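Local coordinates for protein-tyrosine-phosphatase (Shewanella sp., PDB 2Z72) that probably removes phosphate from phosphotyrosine, as a cold-active hydrolase of the calcineurin-like phosphoesterase family with zinc ions in its metal site, at residues G10-T15 against K179-D184; W256-F261 against V284-Q289; V85-L90 against L126-Q131; I200-Y205 against N278-V283. All blocks are in the same frame, centred on the assembly; numbering follows the deposited sequence. Where two conformers were deposited one is given.

Contact 1 of 4, residues G10-T15 against K179-D184; sequences GPYVIT and KLYSAD. Unlike the reference sequence in segment 179-184: Ser182 (reference Gly).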
# COMPACT_ATOMS: atom_id res chain seq x y z
N GLY A 10 3.00 18.38 1.66
CA GLY A 10 4.39 17.92 1.71
C GLY A 10 4.75 17.22 2.98
O GLY A 10 3.88 16.89 3.79
N PRO A 11 6.04 16.98 3.22
CA PRO A 11 7.12 17.38 2.34
C PRO A 11 7.36 16.42 1.19
O PRO A 11 6.97 15.24 1.23
CB PRO A 11 8.30 17.31 3.32
CG PRO A 11 7.98 16.19 4.27
CD PRO A 11 6.48 16.32 4.46
N TYR A 12 7.98 16.95 0.15
CA TYR A 12 8.54 16.19 -0.95
C TYR A 12 10.06 16.22 -0.74
O TYR A 12 10.67 17.28 -0.80
CB TYR A 12 8.17 16.84 -2.28
CG TYR A 12 6.67 16.85 -2.53
CD1 TYR A 12 5.86 17.90 -2.11
CD2 TYR A 12 6.03 15.78 -3.15
CE1 TYR A 12 4.49 17.90 -2.35
CE2 TYR A 12 4.71 15.78 -3.37
CZ TYR A 12 3.92 16.82 -2.96
OH TYR A 12 2.56 16.75 -3.22
N VAL A 13 10.66 15.06 -0.45
CA VAL A 13 12.05 14.98 -0.05
C VAL A 13 12.89 14.37 -1.15
O VAL A 13 12.56 13.34 -1.70
CB VAL A 13 12.19 14.16 1.27
CG1 VAL A 13 13.65 13.95 1.60
CG2 VAL A 13 11.47 14.81 2.42
N ILE A 14 13.97 15.09 -1.48
CA ILE A 14 14.98 14.62 -2.45
C ILE A 14 16.10 14.01 -1.65
O ILE A 14 16.60 14.66 -0.72
CB ILE A 14 15.53 15.87 -3.20
CG1 ILE A 14 14.40 16.63 -3.86
CG2 ILE A 14 16.69 15.49 -4.05
CD1 ILE A 14 13.50 15.84 -4.74
N THR A 15 16.53 12.81 -1.97
CA THR A 15 17.61 12.12 -1.29
C THR A 15 18.67 11.68 -2.27
O THR A 15 18.46 10.75 -3.03
CB THR A 15 17.08 10.90 -0.51
OG1 THR A 15 16.24 11.42 0.54
CG2 THR A 15 18.22 10.16 0.15
N LYS A 179 7.21 12.94 -11.15
CA LYS A 179 8.58 13.32 -10.76
C LYS A 179 8.65 13.82 -9.34
O LYS A 179 9.73 14.05 -8.78
CB LYS A 179 9.12 14.29 -11.78
CG LYS A 179 9.34 13.67 -13.12
CD LYS A 179 10.43 12.61 -13.09
CE LYS A 179 10.74 12.20 -14.54
NZ LYS A 179 11.41 10.87 -14.55
N LEU A 180 7.53 14.01 -8.65
CA LEU A 180 7.54 14.24 -7.23
C LEU A 180 7.73 12.96 -6.45
O LEU A 180 7.93 13.02 -5.24
CB LEU A 180 6.26 14.96 -6.81
CG LEU A 180 6.03 16.36 -7.38
CD1 LEU A 180 4.70 16.93 -6.92
CD2 LEU A 180 7.16 17.29 -6.93
N TYR A 181 7.71 11.84 -7.14
CA TYR A 181 7.86 10.49 -6.53
C TYR A 181 8.84 9.64 -7.32
O TYR A 181 8.76 8.41 -7.32
CB TYR A 181 6.48 9.77 -6.43
CG TYR A 181 5.54 10.60 -5.55
CD1 TYR A 181 5.68 10.56 -4.17
CD2 TYR A 181 4.59 11.44 -6.06
CE1 TYR A 181 4.87 11.33 -3.34
CE2 TYR A 181 3.79 12.21 -5.28
CZ TYR A 181 3.91 12.15 -3.91
OH TYR A 181 3.09 12.91 -3.12
N SER A 182 9.77 10.30 -8.02
CA SER A 182 10.77 9.60 -8.84
C SER A 182 11.85 8.97 -7.99
O SER A 182 11.89 9.08 -6.75
CB SER A 182 11.31 10.62 -9.85
OG SER A 182 12.03 11.60 -9.12
N ALA A 183 12.79 8.30 -8.68
CA ALA A 183 13.87 7.62 -7.97
C ALA A 183 14.83 8.53 -7.25
O ALA A 183 15.67 8.06 -6.46
CB ALA A 183 14.63 6.76 -8.97
N ASP A 184 14.78 9.83 -7.48
CA ASP A 184 15.59 10.80 -6.79
C ASP A 184 14.98 11.22 -5.45
O ASP A 184 15.62 11.94 -4.69
CB ASP A 184 15.78 12.10 -7.62
CG ASP A 184 14.47 12.71 -8.04
OD1 ASP A 184 14.27 13.93 -7.86
OD2 ASP A 184 13.60 12.01 -8.60

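Contact 2 of 4, residues W256-F261 against V284-Q289; sequences WYRGYF and VGHTSQ. With ZN (zinc ion), chain C.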
# COMPACT_ATOMS: atom_id res chain seq x y z
N TRP A 256 -4.42 -5.29 -11.29
CA TRP A 256 -5.68 -4.83 -11.88
C TRP A 256 -6.76 -5.87 -11.90
O TRP A 256 -7.93 -5.53 -12.07
CB TRP A 256 -5.44 -4.35 -13.31
CG TRP A 256 -4.76 -3.05 -13.47
CD1 TRP A 256 -3.41 -2.81 -13.51
CD2 TRP A 256 -5.37 -1.78 -13.59
NE1 TRP A 256 -3.14 -1.49 -13.68
CE2 TRP A 256 -4.34 -0.81 -13.73
CE3 TRP A 256 -6.68 -1.31 -13.64
CZ2 TRP A 256 -4.59 0.55 -13.89
CZ3 TRP A 256 -6.93 0.02 -13.79
CH2 TRP A 256 -5.89 0.96 -13.91
N TYR A 257 -6.44 -7.16 -11.80
CA TYR A 257 -7.42 -8.20 -12.02
C TYR A 257 -8.57 -8.12 -11.05
O TYR A 257 -8.35 -8.03 -9.85
CB TYR A 257 -6.73 -9.54 -11.83
CG TYR A 257 -7.58 -10.77 -12.10
CD1 TYR A 257 -8.20 -10.97 -13.35
CD2 TYR A 257 -7.73 -11.74 -11.12
CE1 TYR A 257 -8.95 -12.12 -13.58
CE2 TYR A 257 -8.48 -12.88 -11.38
CZ TYR A 257 -9.10 -13.05 -12.59
OH TYR A 257 -9.82 -14.20 -12.81
N ARG A 258 -9.78 -8.18 -11.60
CA ARG A 258 -10.98 -8.13 -10.81
C ARG A 258 -11.84 -9.39 -10.91
O ARG A 258 -13.00 -9.39 -10.52
CB ARG A 258 -11.90 -6.92 -11.13
CG ARG A 258 -11.20 -5.64 -10.79
CD ARG A 258 -12.22 -4.54 -10.80
NE ARG A 258 -11.65 -3.25 -10.87
CZ ARG A 258 -11.35 -2.31 -10.05
NH1 ARG A 258 -10.82 -1.08 -10.23
NH2 ARG A 258 -11.61 -2.57 -8.77
N GLY A 259 -11.25 -10.45 -11.44
CA GLY A 259 -11.99 -11.67 -11.72
C GLY A 259 -12.63 -12.25 -10.48
O GLY A 259 -13.68 -12.92 -10.57
N TYR A 260 -12.03 -12.12 -9.28
CA TYR A 260 -12.62 -12.74 -8.07
C TYR A 260 -14.00 -12.13 -7.75
O TYR A 260 -14.77 -12.75 -7.04
CB TYR A 260 -11.72 -12.63 -6.85
CG TYR A 260 -10.37 -13.25 -7.00
CD1 TYR A 260 -10.12 -14.24 -7.96
CD2 TYR A 260 -9.32 -12.88 -6.20
CE1 TYR A 260 -8.84 -14.81 -8.07
CE2 TYR A 260 -8.07 -13.44 -6.32
CZ TYR A 260 -7.82 -14.40 -7.25
OH TYR A 260 -6.55 -14.92 -7.35
N PHE A 261 -14.28 -10.96 -8.30
CA PHE A 261 -15.51 -10.22 -8.08
C PHE A 261 -16.50 -10.33 -9.21
O PHE A 261 -17.56 -9.70 -9.19
CB PHE A 261 -15.17 -8.75 -7.77
CG PHE A 261 -14.31 -8.63 -6.55
CD1 PHE A 261 -12.92 -8.57 -6.68
CD2 PHE A 261 -14.87 -8.61 -5.30
CE1 PHE A 261 -12.16 -8.53 -5.53
CE2 PHE A 261 -14.09 -8.53 -4.19
CZ PHE A 261 -12.72 -8.49 -4.30
N VAL A 284 -7.24 -9.56 -1.08
CA VAL A 284 -7.09 -8.59 -2.14
C VAL A 284 -7.81 -7.27 -1.80
O VAL A 284 -8.79 -7.26 -1.02
CB VAL A 284 -7.65 -9.09 -3.48
CG1 VAL A 284 -6.94 -10.36 -3.88
CG2 VAL A 284 -9.16 -9.35 -3.42
N GLY A 285 -7.32 -6.22 -2.40
CA GLY A 285 -7.98 -4.91 -2.35
C GLY A 285 -8.63 -4.61 -3.68
O GLY A 285 -9.32 -5.51 -4.24
N HIS A 286 -8.45 -3.39 -4.19
CA HIS A 286 -8.70 -2.89 -5.51
C HIS A 286 -10.15 -2.71 -5.90
O HIS A 286 -10.48 -1.71 -6.53
CB HIS A 286 -7.98 -3.75 -6.58
CG HIS A 286 -8.03 -3.28 -7.98
ND1 HIS A 286 -7.58 -2.09 -8.47
CD2 HIS A 286 -8.47 -3.96 -9.09
CE1 HIS A 286 -7.79 -2.09 -9.77
NE2 HIS A 286 -8.33 -3.21 -10.21
N THR A 287 -10.98 -3.68 -5.63
CA THR A 287 -12.40 -3.70 -5.93
C THR A 287 -13.18 -3.41 -4.65
O THR A 287 -13.26 -4.25 -3.76
CB THR A 287 -12.79 -5.04 -6.58
OG1 THR A 287 -11.94 -5.33 -7.68
CG2 THR A 287 -14.24 -4.94 -7.09
N SER A 288 -13.73 -2.17 -4.59
CA SER A 288 -14.19 -1.64 -3.32
C SER A 288 -15.49 -2.31 -2.87
O SER A 288 -16.44 -2.42 -3.63
CB SER A 288 -14.41 -0.15 -3.41
OG SER A 288 -13.24 0.48 -3.95
N GLN A 289 -15.50 -2.65 -1.61
CA GLN A 289 -16.65 -3.24 -0.91
C GLN A 289 -17.15 -2.35 0.23
O GLN A 289 -16.47 -1.42 0.66
CB GLN A 289 -16.25 -4.60 -0.31
CG GLN A 289 -15.65 -5.54 -1.32
CD GLN A 289 -16.50 -5.79 -2.52
OE1 GLN A 289 -16.05 -5.74 -3.69
NE2 GLN A 289 -17.73 -6.08 -2.25
ZN ZN C . -6.68 -0.54 -7.32
O HOH W 1 -9.88 -3.21 -12.62
O HOH W 2 -8.32 0.43 -6.86

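Contact 3 of 4, residues V85-L90 against L126-Q131; sequences VLLTLL and LWFMYQ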
# COMPACT_ATOMS: atom_id res chain seq x y z
N VAL A 85 -9.28 8.84 7.99
CA VAL A 85 -9.99 7.57 8.14
C VAL A 85 -9.01 6.45 8.52
O VAL A 85 -9.31 5.66 9.44
CB VAL A 85 -10.72 7.21 6.84
CG1 VAL A 85 -11.37 5.83 6.91
CG2 VAL A 85 -11.80 8.26 6.53
N LEU A 86 -7.87 6.39 7.86
CA LEU A 86 -6.88 5.40 8.24
C LEU A 86 -6.48 5.48 9.69
O LEU A 86 -6.39 4.48 10.42
CB LEU A 86 -5.66 5.57 7.33
CG LEU A 86 -4.45 4.71 7.65
CD1 LEU A 86 -4.77 3.23 7.50
CD2 LEU A 86 -3.25 5.11 6.79
N LEU A 87 -6.17 6.71 10.16
CA LEU A 87 -5.71 6.88 11.50
C LEU A 87 -6.78 6.46 12.49
O LEU A 87 -6.52 5.77 13.49
CB LEU A 87 -5.29 8.32 11.76
CG LEU A 87 -4.47 8.59 13.00
CD1 LEU A 87 -3.02 8.11 12.87
CD2 LEU A 87 -4.45 10.09 13.23
N THR A 88 -8.02 6.90 12.24
CA THR A 88 -9.10 6.54 13.14
C THR A 88 -9.28 5.01 13.23
O THR A 88 -9.43 4.44 14.30
CB THR A 88 -10.40 7.19 12.68
OG1 THR A 88 -10.23 8.60 12.89
CG2 THR A 88 -11.62 6.71 13.47
N LEU A 89 -9.23 4.34 12.05
CA LEU A 89 -9.39 2.91 12.04
C LEU A 89 -8.30 2.24 12.87
O LEU A 89 -8.56 1.32 13.67
CB LEU A 89 -9.36 2.42 10.58
CG LEU A 89 -9.28 0.87 10.45
CD1 LEU A 89 -10.48 0.18 11.08
CD2 LEU A 89 -9.16 0.53 8.95
N LEU A 90 -7.05 2.65 12.68
CA LEU A 90 -5.95 1.99 13.38
C LEU A 90 -5.99 2.28 14.85
O LEU A 90 -5.61 1.47 15.69
CB LEU A 90 -4.61 2.39 12.75
CG LEU A 90 -4.41 1.96 11.30
CD1 LEU A 90 -3.07 2.46 10.81
CD2 LEU A 90 -4.56 0.45 11.11
N LEU A 126 1.44 8.69 3.14
CA LEU A 126 2.75 8.15 2.81
C LEU A 126 3.72 8.27 3.95
O LEU A 126 4.40 7.30 4.34
CB LEU A 126 3.27 8.86 1.54
CG LEU A 126 2.59 8.50 0.22
CD1 LEU A 126 2.98 9.49 -0.84
CD2 LEU A 126 2.95 7.10 -0.26
N TRP A 127 3.82 9.47 4.54
CA TRP A 127 4.80 9.65 5.62
C TRP A 127 4.40 8.88 6.87
O TRP A 127 5.28 8.46 7.62
CB TRP A 127 5.06 11.14 5.90
CG TRP A 127 5.84 11.80 4.82
CD1 TRP A 127 5.45 12.74 3.94
CD2 TRP A 127 7.22 11.50 4.51
NE1 TRP A 127 6.48 13.06 3.11
CE2 TRP A 127 7.59 12.33 3.43
CE3 TRP A 127 8.20 10.64 5.04
CZ2 TRP A 127 8.86 12.31 2.87
CZ3 TRP A 127 9.46 10.62 4.48
CH2 TRP A 127 9.79 11.44 3.42
N PHE A 128 3.11 8.75 7.14
CA PHE A 128 2.66 7.94 8.23
C PHE A 128 3.08 6.50 8.01
O PHE A 128 3.59 5.86 8.94
CB PHE A 128 1.13 8.05 8.38
CG PHE A 128 0.56 7.05 9.37
CD1 PHE A 128 0.72 7.19 10.73
CD2 PHE A 128 -0.13 5.96 8.90
CE1 PHE A 128 0.21 6.26 11.61
CE2 PHE A 128 -0.64 5.02 9.79
CZ PHE A 128 -0.50 5.18 11.15
N MET A 129 2.87 5.98 6.82
CA MET A 129 3.23 4.57 6.55
C MET A 129 4.73 4.36 6.57
O MET A 129 5.17 3.27 6.97
CB MET A 129 2.59 4.11 5.25
CG MET A 129 1.08 3.97 5.27
SD MET A 129 0.45 2.92 6.59
CE MET A 129 1.20 1.37 6.13
N TYR A 130 5.51 5.36 6.16
CA TYR A 130 6.97 5.28 6.23
C TYR A 130 7.39 5.15 7.70
O TYR A 130 8.18 4.30 8.09
CB TYR A 130 7.50 6.50 5.54
CG TYR A 130 9.00 6.70 5.45
CD1 TYR A 130 9.73 7.11 6.55
CD2 TYR A 130 9.69 6.50 4.28
CE1 TYR A 130 11.10 7.30 6.49
CE2 TYR A 130 11.06 6.72 4.17
CZ TYR A 130 11.74 7.13 5.29
OH TYR A 130 13.11 7.38 5.27
N GLN A 131 6.87 6.05 8.55
CA GLN A 131 7.18 5.98 9.97
C GLN A 131 6.72 4.64 10.55
O GLN A 131 7.45 4.01 11.33
CB GLN A 131 6.52 7.16 10.70
CG GLN A 131 6.71 7.14 12.18
CD GLN A 131 6.23 8.46 12.73
OE1 GLN A 131 5.08 8.54 13.20
NE2 GLN A 131 7.05 9.49 12.69

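Contact 4 of 4, residues I200-Y205 against N278-V283; sequences INDVLY and NVNHIV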
# COMPACT_ATOMS: atom_id res chain seq x y z
N ILE A 200 2.19 -14.91 3.37
CA ILE A 200 2.47 -15.02 4.78
C ILE A 200 1.65 -16.22 5.29
O ILE A 200 0.44 -16.27 5.17
CB ILE A 200 2.10 -13.76 5.59
CG1 ILE A 200 2.79 -12.53 5.05
CG2 ILE A 200 2.37 -13.99 7.07
CD1 ILE A 200 2.41 -11.24 5.77
N ASN A 201 2.35 -17.20 5.84
CA ASN A 201 1.68 -18.43 6.33
C ASN A 201 0.93 -19.03 5.14
O ASN A 201 1.54 -19.22 4.08
CB ASN A 201 0.79 -18.15 7.56
CG ASN A 201 1.54 -17.42 8.66
OD1 ASN A 201 2.75 -17.59 8.85
ND2 ASN A 201 0.74 -16.68 9.45
N ASP A 202 -0.34 -19.34 5.30
CA ASP A 202 -1.17 -19.97 4.30
C ASP A 202 -2.05 -18.96 3.57
O ASP A 202 -3.12 -19.31 3.09
CB ASP A 202 -1.98 -21.06 4.98
CG ASP A 202 -2.93 -20.54 6.03
OD1 ASP A 202 -3.96 -21.22 6.31
OD2 ASP A 202 -2.69 -19.47 6.61
N VAL A 203 -1.57 -17.70 3.43
CA VAL A 203 -2.36 -16.64 2.81
C VAL A 203 -1.51 -15.90 1.79
O VAL A 203 -0.35 -15.55 2.05
CB VAL A 203 -2.89 -15.67 3.88
CG1 VAL A 203 -3.78 -14.61 3.24
CG2 VAL A 203 -3.62 -16.41 4.98
N LEU A 204 -2.09 -15.65 0.63
CA LEU A 204 -1.47 -14.84 -0.44
C LEU A 204 -2.12 -13.47 -0.46
O LEU A 204 -3.34 -13.38 -0.35
CB LEU A 204 -1.64 -15.53 -1.78
CG LEU A 204 -0.66 -15.15 -2.92
CD1 LEU A 204 0.73 -15.67 -2.63
CD2 LEU A 204 -1.17 -15.73 -4.23
N TYR A 205 -1.32 -12.42 -0.65
CA TYR A 205 -1.77 -11.02 -0.59
C TYR A 205 -1.29 -10.31 -1.85
O TYR A 205 -0.11 -10.33 -2.19
CB TYR A 205 -1.15 -10.31 0.59
CG TYR A 205 -1.49 -10.85 1.94
CD1 TYR A 205 -0.81 -11.94 2.47
CD2 TYR A 205 -2.49 -10.27 2.71
CE1 TYR A 205 -1.10 -12.45 3.71
CE2 TYR A 205 -2.80 -10.79 3.95
CZ TYR A 205 -2.10 -11.89 4.48
OH TYR A 205 -2.46 -12.37 5.70
N ASN A 278 -0.33 -23.17 -2.81
CA ASN A 278 -0.41 -23.85 -1.54
C ASN A 278 -0.81 -22.92 -0.40
O ASN A 278 -0.18 -22.84 0.65
CB ASN A 278 0.93 -24.52 -1.19
CG ASN A 278 0.93 -25.50 -0.06
OD1 ASN A 278 1.97 -25.60 0.66
ND2 ASN A 278 -0.13 -26.26 0.15
N VAL A 279 -1.92 -22.21 -0.67
CA VAL A 279 -2.54 -21.33 0.31
C VAL A 279 -3.98 -21.75 0.53
O VAL A 279 -4.60 -22.37 -0.30
CB VAL A 279 -2.41 -19.85 -0.09
CG1 VAL A 279 -0.94 -19.46 -0.08
CG2 VAL A 279 -3.07 -19.58 -1.41
N ASN A 280 -4.53 -21.26 1.65
CA ASN A 280 -5.91 -21.44 1.94
C ASN A 280 -6.78 -20.22 1.70
O ASN A 280 -8.02 -20.30 1.71
CB ASN A 280 -6.06 -21.88 3.40
CG ASN A 280 -5.53 -23.26 3.62
OD1 ASN A 280 -5.83 -24.15 2.82
ND2 ASN A 280 -4.75 -23.44 4.66
N HIS A 281 -6.19 -19.04 1.51
CA HIS A 281 -6.91 -17.82 1.34
C HIS A 281 -6.07 -16.88 0.47
O HIS A 281 -4.85 -16.93 0.53
CB HIS A 281 -7.22 -17.06 2.63
CG HIS A 281 -7.80 -17.89 3.70
ND1 HIS A 281 -9.12 -18.21 3.84
CD2 HIS A 281 -7.16 -18.60 4.69
CE1 HIS A 281 -9.27 -19.01 4.87
NE2 HIS A 281 -8.09 -19.28 5.43
N ILE A 282 -6.78 -16.00 -0.22
CA ILE A 282 -6.18 -14.89 -0.95
C ILE A 282 -6.86 -13.59 -0.50
O ILE A 282 -8.10 -13.56 -0.45
CB ILE A 282 -6.27 -15.05 -2.48
CG1 ILE A 282 -5.63 -16.37 -2.91
CG2 ILE A 282 -5.61 -13.90 -3.23
CD1 ILE A 282 -5.88 -16.74 -4.37
N VAL A 283 -6.07 -12.63 -0.11
CA VAL A 283 -6.53 -11.34 0.40
C VAL A 283 -6.21 -10.28 -0.65
O VAL A 283 -5.03 -10.15 -1.06
CB VAL A 283 -5.82 -11.06 1.71
CG1 VAL A 283 -6.12 -9.60 2.18
CG2 VAL A 283 -6.29 -12.00 2.77
O HOH W 3 -6.90 -20.36 7.33

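Contact 1 of 4, residues G10-T15 against K179-D184
Tyr12 and Leu180 face each other with their CA atoms 6.7 Å apart, and the two backbones close to 5.8 Å between the CA atoms of Ile14 and Asp184. At that narrower end Thr15 N donates to Asp184 O over 3.0 Å with an angle of 157° at the hydrogen. It is the one backbone hydrogen bond between the segments, so 179-184 leans on strand 8-14 as a loop and adds no strand to its sheet. Ile14 reinforces this end, its CA making a C-H...O contact of 3.6 Å to Asp184 O.

The wider end is filled by rings. With CG anti to its carbonyl carbon (chi1 -63°), Tyr12 lowers its ring onto the loop. Leu180 CD1 lies off-centre above that ring, 4.2 Å from its centroid. The edge of the same ring addresses the face of Tyr181 in an offset edge-to-face pair, centroids 5.8 Å apart and planes at 63°; Tyr12 CE2 also comes within 3.3 Å of Tyr181 OH. The two hydroxyls are bonded elsewhere, Tyr12 OH to Asp9 and Tyr181 OH to Asn123. Cutting Tyr12 back to an alanine would probably open a gap beside Leu180 CD1, take the edge-on neighbour from the Tyr181 ring and cost Asp9 its phenol partner.

Strand 8-14 is an outermost strand of a three-stranded antiparallel sheet. The arrangement is a tertiary contact of that edge strand with the connection between helices 166-172 and 186-192 of the phosphoesterase fold.

Contact 2 of 4, residues W256-F261 against V284-Q289
His286 CG stands anti to its backbone N (chi1 -174°), sending the imidazole toward Trp256 and Arg258, while the Arg258 chain, extended from CG to NE, lays its guanidinium flat on that ring. The stack is close and nearly parallel, centres 3.5 Å apart and planes 14° apart. Arg258 NH2 then holds two acceptors: His286 O at 2.7 Å, approached from above the carbonyl plane, and Thr287 OG1 at 3.0 Å.

On the imidazole, ND1 binds zinc at 2.1 Å, alongside Asp114, Asn149 and His207 in the same site. NE2, on the far side of the ring, donates weakly to Trp256 O (3.0 Å, 121° at the hydrogen) and also to water 1. The edge of His286 points at the Trp256 face, so metal, guanidinium and indole together restrict the ring's rotation. A second water, on the zinc, donates to His286 O.

Farther along, Thr287 CB sits over the Phe261 face, 3.8 Å from its centroid, and Val284 CG2 meets the edge of that ring at 3.8 Å from CE1.

Around this loop pair, Trp256 touches helix 149-156, Tyr260 reaches helix 267-277, and Phe261 rests on Ala302 of strand 300-302.

Contact 3 of 4, residues V85-L90 against L126-Q131
Phe128 is the first residue of 126-131 to meet helix 85-90, and it carries most of the contact. Its CG is anti to the backbone N (chi1 170°), which extends the ring across the space between the helices. That reach is needed, because the short helix axes approach no closer than 11.9 Å, and even the nearest CA pair, Leu87 and Phe128, is 9.0 Å apart.

Three leucines receive the ring at different points of its perimeter. Leu90 CD1 comes at the edge, near the ring plane, 3.7 Å from Phe128 CE2. Leu86 CD2 approaches the same flank of the ring, 3.9 Å from Phe128 CD2. On the other flank Leu87 CD1 lies 3.9 Å from Phe128 CE1. These positions, i, i+1 and i+4 of one helix, surround the outer part of the ring with methyl groups, and no hydrogen bond crosses between the segments.

Met129 follows with a smaller share. Its chain folds back so that SD stands 4.3 Å from Leu86 CD2, and its side chain also touches Trp190, Met109 and Met111. Leu86 shares Met111 and Leu90 shares Met109, which places both helices over strand 108-111.

With their N-to-C directions 37° apart, the two segments belong to neighbouring helices on one side of a sheet. Helix 83-92 connects parallel strands 72-76 and 108-111, and helix 122-138 connects 108-111 to 142-145: successive beta-alpha-beta crossovers, as in the calcineurin-like phosphoesterase fold.

Contact 4 of 4, residues I200-Y205 against N278-V283
Asp202 O takes two backbone N-H groups from the other segment, a sound bond of 2.8 Å from Asn280 N and a long, weak one of 3.5 Å from His281 N. The carboxylate of the same residue adds a straighter bond: Asn280 ND2 reaches Asp202 OD1 at 2.9 Å with 173° at the hydrogen. The donor meets the anti lone pair of OD1, and OD1 lies in the amide plane although amide and carboxylate planes stand 85° apart. Water 3 also donates to OD1. Were Asp202 shortened to an alanine, the Asn280 amide would probably lose its acceptor and be free to turn, and water 3 would lose one of its partners.

Beyond this end the strands run parallel, their directions 23° apart. Leu204 uses both its N-H and its C=O toward the one neighbouring strand: its N donates to His281 O at 3.0 Å and its O accepts from Val283 N at 2.8 Å. On one face Val283 CG2 packs 3.7 Å from Val203 CG1 while Val283 CB lies 3.6 Å from Tyr205 CD2; this face meets strands 72-76 and 315-319 of a second sheet. Leu204 and Ile282 occupy the reverse face, against helix 267-277.

The chemistry thus changes along the contact, from an apolar, regularly bonded strand pair to a polar end. There His281 ND1 bonds Asn298 O, and with Asp202 close by, a protonated His281 would probably be favoured somewhat.

How the contacts relate
The four contacts fall into two touching pairs, 1 with 3 and 2 with 4. In one, contacts 1 and 3 join where Trp127 NE1 approaches Pro11 O at 2.9 Å, probably a hydrogen bond, so strand 8-14 reaches helix 122-138, one of the two crossover helices, directly. In the other, Tyr260 OH of contact 2 packs 3.6 Å from Ile282 CD1 of contact 4, and strand 281-284 runs straight from contact 4 into the zinc-binding loop. Only contact 2 supplies a zinc ligand. The side chains of Leu86 in contact 3 and Val283 in contact 4 each lie about 13 Å from a zinc ion. Contacts 1 and 4, centres about 34 Å apart, lie on opposite sides of the chain's centre.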